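PDB 2HQY: phosphatidylglycerol lysyltransferase C-terminal domain-containing protein from Bacteroides thetaiotaomicron, which binds coenzyme A and probably belongs to the acetyltransferase-like superfamily, although its reaction and natural substrate are not established. Local coordinates for residues S32-W37 against F54-G59; M65-N70 against A75-L80; F231-E236 against Y251-R256. All blocks are in the same frame, centred on the assembly; numbering follows the deposited sequence.

Contact 1: residues S32-W37 against F54-G59; sequences SNLCSW and FKFWAG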
# COMPACT_ATOMS: atom_id res chain seq x y z
N SER A 32 -7.45 -12.18 2.84
CA SER A 32 -6.09 -11.90 3.24
C SER A 32 -5.24 -11.48 2.03
O SER A 32 -4.45 -10.52 2.13
CB SER A 32 -5.41 -13.14 3.88
OG SER A 32 -4.11 -12.76 4.33
N ASN A 33 -5.38 -12.20 0.92
CA ASN A 33 -4.59 -11.85 -0.28
C ASN A 33 -4.98 -10.46 -0.81
O ASN A 33 -4.10 -9.66 -1.16
CB ASN A 33 -4.76 -12.91 -1.36
CG ASN A 33 -3.87 -14.11 -1.14
OD1 ASN A 33 -2.90 -14.07 -0.34
ND2 ASN A 33 -4.16 -15.18 -1.88
N LEU A 34 -6.27 -10.15 -0.78
CA LEU A 34 -6.74 -8.85 -1.24
C LEU A 34 -6.14 -7.71 -0.41
O LEU A 34 -5.65 -6.72 -0.97
CB LEU A 34 -8.28 -8.78 -1.20
CG LEU A 34 -8.95 -9.61 -2.30
CD1 LEU A 34 -10.40 -9.91 -1.92
CD2 LEU A 34 -8.89 -8.92 -3.66
N CYS A 35 -6.15 -7.84 0.93
CA CYS A 35 -5.62 -6.78 1.78
C CYS A 35 -4.09 -6.74 1.75
O CYS A 35 -3.49 -5.63 1.74
CB CYS A 35 -6.06 -7.00 3.22
SG CYS A 35 -7.82 -6.70 3.48
N SER A 36 -3.48 -7.93 1.78
CA SER A 36 -2.03 -8.07 1.95
C SER A 36 -1.27 -7.60 0.72
O SER A 36 -0.12 -7.18 0.83
CB SER A 36 -1.62 -9.53 2.29
OG SER A 36 -2.15 -9.98 3.52
N TRP A 37 -1.91 -7.69 -0.45
CA TRP A 37 -1.29 -7.22 -1.71
C TRP A 37 -1.72 -5.81 -2.14
O TRP A 37 -1.30 -5.32 -3.21
CB TRP A 37 -1.49 -8.26 -2.85
CG TRP A 37 -0.60 -9.49 -2.64
CD1 TRP A 37 -0.90 -10.60 -1.91
CD2 TRP A 37 0.74 -9.66 -3.11
NE1 TRP A 37 0.17 -11.48 -1.92
CE2 TRP A 37 1.19 -10.93 -2.66
CE3 TRP A 37 1.59 -8.89 -3.91
CZ2 TRP A 37 2.46 -11.43 -2.95
CZ3 TRP A 37 2.86 -9.39 -4.22
CH2 TRP A 37 3.28 -10.65 -3.73
N PHE A 54 -13.70 -5.36 -8.03
CA PHE A 54 -12.38 -4.91 -7.54
C PHE A 54 -11.70 -4.18 -8.69
O PHE A 54 -11.94 -4.50 -9.86
CB PHE A 54 -11.52 -6.07 -7.07
CG PHE A 54 -12.04 -6.77 -5.84
CD1 PHE A 54 -11.77 -6.25 -4.57
CD2 PHE A 54 -12.82 -7.91 -5.95
CE1 PHE A 54 -12.26 -6.89 -3.40
CE2 PHE A 54 -13.32 -8.57 -4.78
CZ PHE A 54 -13.04 -8.05 -3.51
N LYS A 55 -10.88 -3.18 -8.33
CA LYS A 55 -10.13 -2.35 -9.28
C LYS A 55 -8.69 -2.30 -8.75
O LYS A 55 -8.49 -2.04 -7.54
CB LYS A 55 -10.77 -0.96 -9.35
CG LYS A 55 -10.06 0.11 -10.17
CD LYS A 55 -10.91 1.38 -10.12
CE LYS A 55 -10.39 2.51 -11.04
NZ LYS A 55 -11.31 3.72 -10.93
N PHE A 56 -7.74 -2.60 -9.65
CA PHE A 56 -6.29 -2.75 -9.35
C PHE A 56 -5.48 -1.95 -10.35
O PHE A 56 -5.83 -1.87 -11.53
CB PHE A 56 -5.75 -4.19 -9.58
CG PHE A 56 -6.50 -5.25 -8.89
CD1 PHE A 56 -6.12 -5.66 -7.59
CD2 PHE A 56 -7.55 -5.90 -9.53
CE1 PHE A 56 -6.83 -6.69 -6.92
CE2 PHE A 56 -8.26 -6.92 -8.88
CZ PHE A 56 -7.92 -7.32 -7.58
N TRP A 57 -4.34 -1.43 -9.90
CA TRP A 57 -3.35 -0.87 -10.80
C TRP A 57 -2.13 -1.78 -10.72
O TRP A 57 -1.45 -1.82 -9.69
CB TRP A 57 -2.98 0.56 -10.39
CG TRP A 57 -4.12 1.52 -10.62
CD1 TRP A 57 -5.09 1.88 -9.72
CD2 TRP A 57 -4.40 2.24 -11.83
NE1 TRP A 57 -5.95 2.80 -10.30
CE2 TRP A 57 -5.57 3.02 -11.60
CE3 TRP A 57 -3.80 2.28 -13.10
CZ2 TRP A 57 -6.12 3.86 -12.57
CZ3 TRP A 57 -4.35 3.12 -14.08
CH2 TRP A 57 -5.51 3.90 -13.80
N ALA A 58 -1.92 -2.55 -11.78
CA ALA A 58 -0.76 -3.43 -11.91
C ALA A 58 0.23 -2.65 -12.74
O ALA A 58 0.20 -2.71 -13.99
CB ALA A 58 -1.15 -4.72 -12.62
N GLY A 59 1.08 -1.89 -12.05
CA GLY A 59 1.93 -0.92 -12.74
C GLY A 59 1.05 -0.04 -13.59
O GLY A 59 0.04 0.46 -13.11
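Leu34 spreads both methyls across the ring of Phe54. CD2 sits over one face of that ring, 4.1 Å from its centroid. The line to it runs 17° off the ring normal, so this is a CH-pi contact. CD1 reaches further out and comes within 3.6 Å of Phe54 CZ. Both methyls lie on the same side of the ring, CD2 over the face and CD1 beyond the rim by CE1 and CZ. The two side chains cross at about a right angle. The CG of Leu34 stands beside its own backbone N and anti to the carbonyl carbon (chi1 -73°), a setting that carries the fork off the helix toward the strand. The same CD2 has a second aromatic neighbour. It lies near the plane of the Phe56 ring, at the edge, with CZ 4.3 Å away.

The contact lays the short helix 31-36 against one side of strand 51-58. Phe54 and Phe56 both turn their side chains to the helix. Lys55 and Trp57 point to the other side of the strand. There Lys55 NZ forms salt bridges with Asp83 and Glu87, and Trp57 stacks on His199 of the second subunit. This side of the strand therefore takes part in the dimer interface. Along its edges strand 51-58 pairs with strands 44-48 and 61-69, antiparallel to each.

No hydrogen bond joins the two segments. Within the helix, Ser32 O is gripped twice, by Ser36 N at 2.8 Å and by Ser36 OG at 2.7 Å. The two donors come from opposite faces of the carbonyl plane, with OG above it. One residue on, Trp37 N bonds to Asn33 O. Asn33 ND2 bonds to Glu267 OE2 and to the carbonyl of Cys27.

Contact 2: residues M65-N70 against A75-L80; sequences MMPVGN and AVLRKL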
# COMPACT_ATOMS: atom_id res chain seq x y z
N MET A 65 -11.46 -7.15 -11.56
CA MET A 65 -11.69 -8.58 -11.45
C MET A 65 -13.04 -8.90 -12.12
O MET A 65 -13.87 -8.02 -12.30
CB MET A 65 -11.69 -8.95 -9.95
CG MET A 65 -11.82 -10.45 -9.64
SD MET A 65 -10.26 -11.38 -9.82
CE MET A 65 -9.34 -10.75 -8.44
N MET A 66 -13.24 -10.16 -12.54
CA MET A 66 -14.56 -10.60 -12.95
C MET A 66 -15.50 -10.35 -11.76
O MET A 66 -15.18 -10.76 -10.64
CB MET A 66 -14.52 -12.09 -13.35
CG MET A 66 -15.86 -12.69 -13.85
SD MET A 66 -16.49 -12.10 -15.47
CE MET A 66 -17.95 -13.17 -15.66
N PRO A 67 -16.63 -9.63 -11.97
CA PRO A 67 -17.59 -9.37 -10.90
C PRO A 67 -18.05 -10.63 -10.19
O PRO A 67 -18.31 -11.66 -10.83
CB PRO A 67 -18.75 -8.70 -11.62
CG PRO A 67 -18.07 -8.00 -12.81
CD PRO A 67 -17.05 -9.00 -13.24
N VAL A 68 -18.14 -10.54 -8.87
CA VAL A 68 -18.59 -11.65 -8.04
C VAL A 68 -20.03 -11.40 -7.62
O VAL A 68 -20.34 -10.38 -7.00
CB VAL A 68 -17.70 -11.82 -6.78
CG1 VAL A 68 -18.17 -13.00 -5.94
CG2 VAL A 68 -16.23 -12.04 -7.17
N GLY A 69 -20.91 -12.34 -7.95
CA GLY A 69 -22.31 -12.25 -7.53
C GLY A 69 -23.25 -12.70 -8.62
O GLY A 69 -22.84 -13.30 -9.61
N ASN A 70 -24.52 -12.39 -8.43
CA ASN A 70 -25.54 -12.80 -9.38
C ASN A 70 -26.34 -11.57 -9.73
O ASN A 70 -26.68 -10.76 -8.87
CB ASN A 70 -26.42 -13.89 -8.77
CG ASN A 70 -25.62 -15.16 -8.46
OD1 ASN A 70 -25.43 -16.01 -9.33
ND2 ASN A 70 -25.14 -15.27 -7.23
N ALA A 75 -25.15 -5.24 -17.39
CA ALA A 75 -25.30 -3.90 -16.81
C ALA A 75 -24.07 -3.53 -16.01
O ALA A 75 -23.60 -2.39 -16.06
CB ALA A 75 -26.53 -3.81 -15.94
N VAL A 76 -23.53 -4.48 -15.25
CA VAL A 76 -22.41 -4.15 -14.37
C VAL A 76 -21.13 -3.94 -15.18
O VAL A 76 -20.35 -3.00 -14.90
CB VAL A 76 -22.26 -5.18 -13.21
CG1 VAL A 76 -21.70 -6.50 -13.70
CG2 VAL A 76 -21.40 -4.59 -12.10
N LEU A 77 -20.93 -4.77 -16.20
CA LEU A 77 -19.82 -4.60 -17.14
C LEU A 77 -19.85 -3.26 -17.85
O LEU A 77 -18.81 -2.64 -18.01
CB LEU A 77 -19.75 -5.74 -18.15
CG LEU A 77 -19.37 -7.09 -17.56
CD1 LEU A 77 -19.19 -8.10 -18.68
CD2 LEU A 77 -18.14 -7.03 -16.64
N ARG A 78 -21.03 -2.82 -18.27
CA ARG A 78 -21.20 -1.47 -18.82
C ARG A 78 -20.68 -0.39 -17.86
O ARG A 78 -19.98 0.53 -18.28
CB ARG A 78 -22.67 -1.22 -19.21
CG ARG A 78 -22.95 0.16 -19.79
CD ARG A 78 -24.33 0.22 -20.48
N LYS A 79 -21.04 -0.49 -16.58
CA LYS A 79 -20.57 0.46 -15.58
C LYS A 79 -19.03 0.43 -15.42
O LYS A 79 -18.38 1.49 -15.27
CB LYS A 79 -21.29 0.24 -14.25
CG LYS A 79 -22.42 1.23 -14.02
CD LYS A 79 -23.23 0.90 -12.77
CE LYS A 79 -24.65 0.50 -13.14
NZ LYS A 79 -25.64 0.96 -12.12
N LEU A 80 -18.45 -0.77 -15.45
CA LEU A 80 -16.99 -0.92 -15.33
C LEU A 80 -16.25 -0.38 -16.56
O LEU A 80 -15.21 0.26 -16.44
CB LEU A 80 -16.59 -2.38 -15.08
CG LEU A 80 -17.08 -3.02 -13.77
CD1 LEU A 80 -16.79 -4.50 -13.77
CD2 LEU A 80 -16.44 -2.33 -12.54
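The puckered ring of Pro67 is the centre of this contact, and three aliphatic side chains gather round its outer corner, CG. Leu80 CD1 stands above one face, displaced toward CG, and makes the closest approach, 3.8 Å to that atom. The other two meet the rim, close to the mean plane of the ring. Leu77 CD2 lies on the CD side, 4.0 Å from CG and 4.1 Å from CD. Val76 CG1 comes from the CB side and stops 4.0 Å from CG. Leu77 crosses the proline at about a right angle, whereas Leu80 runs past it in the opposite direction. In Val76 the touching methyl, CG1, is placed between the backbone N and the carbonyl carbon (chi1 73°).

The three residues line one side of helix 73-87, on consecutive positions 76 and 77 and then one turn on at 80. The helix belongs to a beta-alpha-beta unit: it follows strand 61-69 and leads to strand 92-96, which runs parallel to the first. Pro67 is thus a contact point between the first strand and the helix that crosses over it. Strand 92-96 joins in through Met93, which touches both Pro67 and Leu77. Phe51 of strand 51-58 lies against Pro67 and Val76.

There is no hydrogen bond between the segments, only apolar packing. Pro67 has no N-H to give to a neighbouring strand. Its carbonyl oxygen bonds to Arg24 NH2, and the carbonyl of Met66 bonds to NH1 of the same guanidinium group.

Contact 3: residues F231-E236 against Y251-R256; sequences FGVHVE and YEFANR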
# COMPACT_ATOMS: atom_id res chain seq x y z
N PHE A 231 -10.13 -23.82 0.69
CA PHE A 231 -9.23 -23.14 1.63
C PHE A 231 -7.96 -22.78 0.86
O PHE A 231 -7.44 -23.63 0.12
CB PHE A 231 -8.91 -24.09 2.77
CG PHE A 231 -8.27 -23.42 3.96
CD1 PHE A 231 -9.05 -22.95 5.01
CD2 PHE A 231 -6.89 -23.21 4.00
CE1 PHE A 231 -8.46 -22.32 6.13
CE2 PHE A 231 -6.28 -22.58 5.11
CZ PHE A 231 -7.08 -22.13 6.17
N GLY A 232 -7.42 -21.59 1.07
CA GLY A 232 -6.22 -21.18 0.35
C GLY A 232 -5.04 -21.20 1.31
O GLY A 232 -5.12 -20.65 2.41
N VAL A 233 -3.95 -21.81 0.90
CA VAL A 233 -2.71 -21.73 1.64
C VAL A 233 -1.88 -20.62 0.97
O VAL A 233 -1.47 -20.77 -0.19
CB VAL A 233 -1.94 -23.09 1.66
CG1 VAL A 233 -0.63 -22.95 2.43
CG2 VAL A 233 -2.80 -24.15 2.30
N HIS A 234 -1.67 -19.52 1.67
CA HIS A 234 -1.06 -18.32 1.05
C HIS A 234 0.46 -18.28 1.14
O HIS A 234 1.12 -17.70 0.28
CB HIS A 234 -1.65 -17.01 1.63
CG HIS A 234 -3.15 -16.95 1.54
ND1 HIS A 234 -3.86 -17.59 0.54
CD2 HIS A 234 -4.07 -16.37 2.34
CE1 HIS A 234 -5.15 -17.42 0.75
NE2 HIS A 234 -5.31 -16.67 1.83
N VAL A 235 1.00 -18.84 2.22
CA VAL A 235 2.44 -18.74 2.50
C VAL A 235 2.87 -20.07 3.07
O VAL A 235 2.14 -20.67 3.88
CB VAL A 235 2.73 -17.59 3.57
CG1 VAL A 235 4.11 -17.67 4.19
CG2 VAL A 235 2.54 -16.15 2.93
N GLU A 236 4.05 -20.53 2.64
CA GLU A 236 4.74 -21.62 3.29
C GLU A 236 6.24 -21.36 3.21
O GLU A 236 6.79 -21.20 2.11
CB GLU A 236 4.36 -22.94 2.59
CG GLU A 236 4.68 -24.20 3.35
CD GLU A 236 4.27 -25.44 2.56
OE1 GLU A 236 3.27 -26.09 2.94
OE2 GLU A 236 4.91 -25.71 1.51
N TYR A 251 1.58 -31.28 5.51
CA TYR A 251 0.77 -32.34 6.09
C TYR A 251 0.09 -31.95 7.42
O TYR A 251 -1.11 -32.17 7.58
CB TYR A 251 1.65 -33.57 6.30
CG TYR A 251 0.92 -34.73 6.91
CD1 TYR A 251 0.11 -35.55 6.13
CD2 TYR A 251 1.03 -34.99 8.27
CE1 TYR A 251 -0.57 -36.63 6.70
CE2 TYR A 251 0.35 -36.08 8.86
CZ TYR A 251 -0.45 -36.87 8.07
OH TYR A 251 -1.11 -37.94 8.67
N GLU A 252 0.84 -31.38 8.36
CA GLU A 252 0.22 -31.03 9.66
C GLU A 252 -0.88 -29.98 9.47
O GLU A 252 -1.96 -30.10 10.04
CB GLU A 252 1.27 -30.53 10.66
CG GLU A 252 2.18 -31.67 11.20
CD GLU A 252 1.65 -32.29 12.48
OE1 GLU A 252 0.51 -31.94 12.91
OE2 GLU A 252 2.36 -33.16 13.05
N PHE A 253 -0.60 -28.95 8.67
CA PHE A 253 -1.58 -27.88 8.53
C PHE A 253 -2.81 -28.36 7.73
O PHE A 253 -3.92 -27.97 8.05
CB PHE A 253 -0.94 -26.63 7.93
CG PHE A 253 -1.88 -25.44 7.84
CD1 PHE A 253 -2.50 -24.94 8.99
CD2 PHE A 253 -2.14 -24.83 6.62
CE1 PHE A 253 -3.36 -23.84 8.92
CE2 PHE A 253 -3.00 -23.73 6.53
CZ PHE A 253 -3.60 -23.23 7.69
N ALA A 254 -2.60 -29.24 6.74
CA ALA A 254 -3.74 -29.78 5.94
C ALA A 254 -4.74 -30.45 6.90
O ALA A 254 -5.96 -30.31 6.77
CB ALA A 254 -3.25 -30.76 4.86
N ASN A 255 -4.19 -31.13 7.91
CA ASN A 255 -5.03 -31.79 8.91
C ASN A 255 -5.82 -30.87 9.83
O ASN A 255 -6.79 -31.30 10.49
CB ASN A 255 -4.22 -32.84 9.66
CG ASN A 255 -4.15 -34.14 8.87
OD1 ASN A 255 -5.12 -34.93 8.85
ND2 ASN A 255 -3.03 -34.37 8.20
N ARG A 256 -5.39 -29.61 9.90
CA ARG A 256 -6.07 -28.58 10.70
C ARG A 256 -7.14 -27.81 9.89
O ARG A 256 -8.01 -27.15 10.46
CB ARG A 256 -5.04 -27.60 11.27
CG ARG A 256 -3.97 -28.24 12.16
CD ARG A 256 -4.58 -29.03 13.35
NE ARG A 256 -3.51 -29.47 14.26
CZ ARG A 256 -3.18 -28.91 15.42
NH1 ARG A 256 -3.87 -27.89 15.93
NH2 ARG A 256 -2.15 -29.44 16.10
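The rings of Phe231 and Phe253 meet obliquely, with planes at 67°. Their centroids are 5.8 Å apart, and the rings touch at their outer carbons. Phe231 CE2 is 3.8 Å from Phe253 CE2, and it lies as near to CZ of the same ring. Both side chains swing their CG anti to the backbone N (chi1 -166° in Phe231, -176° in Phe253). Each ring thereby extends from its own backbone into the interface between strand and helix. Val233 completes the group: its CG2 approaches the edge of the Phe253 ring, near the plane, 4.3 Å from CE2.

These residues pack helix 245-256 on strand 230-238. With the parallel strand 263-265 they form a beta-alpha-beta unit, as in acetyltransferase-like folds. The strand is disturbed just after Val233, where His234 and Val235 both face Phe222 in a classic beta bulge. Tyr246, earlier on the same helix, binds coenzyme A. The side chain of Val233 is about 9 Å from that of Tyr246.

On the outer side of the helix, Asn255 doubles back on Tyr251. Its backbone N and its ND2 reach Tyr251 O from opposite faces of the carbonyl plane, the ND2 bond being 3.0 Å. ND2 also lies above the centre of the Tyr251 ring, and it has a further bond to the carbonyl of Ala131.

Across the interface itself no hydrogen bond forms. Helix and strand meet here through buried aromatic and aliphatic carbon, so the join depends on shape and the exclusion of water.

The three contacts follow one another in the chain without interleaving. Contacts 1 and 2 have centres about 17 Å apart and lie on neighbouring antiparallel strands, 51-58 and 61-69. They touch directly: Phe54 O probably accepts a hydrogen bond from Met65 N, and the Phe56 ring packs on the Met65 methyl. Contact 3 lies across the centre of the chain, its centre about 22 Å from that of contact 1 and about 31 Å from that of contact 2. Only contact 1 reaches it, where Ser32 and Asn33 pack on His234. Helix 31-36 thus bridges two parts of the fold. Contact 3 is nearest the coenzyme A site, whereas contacts 1 and 2 lie away from the coenzyme A residues.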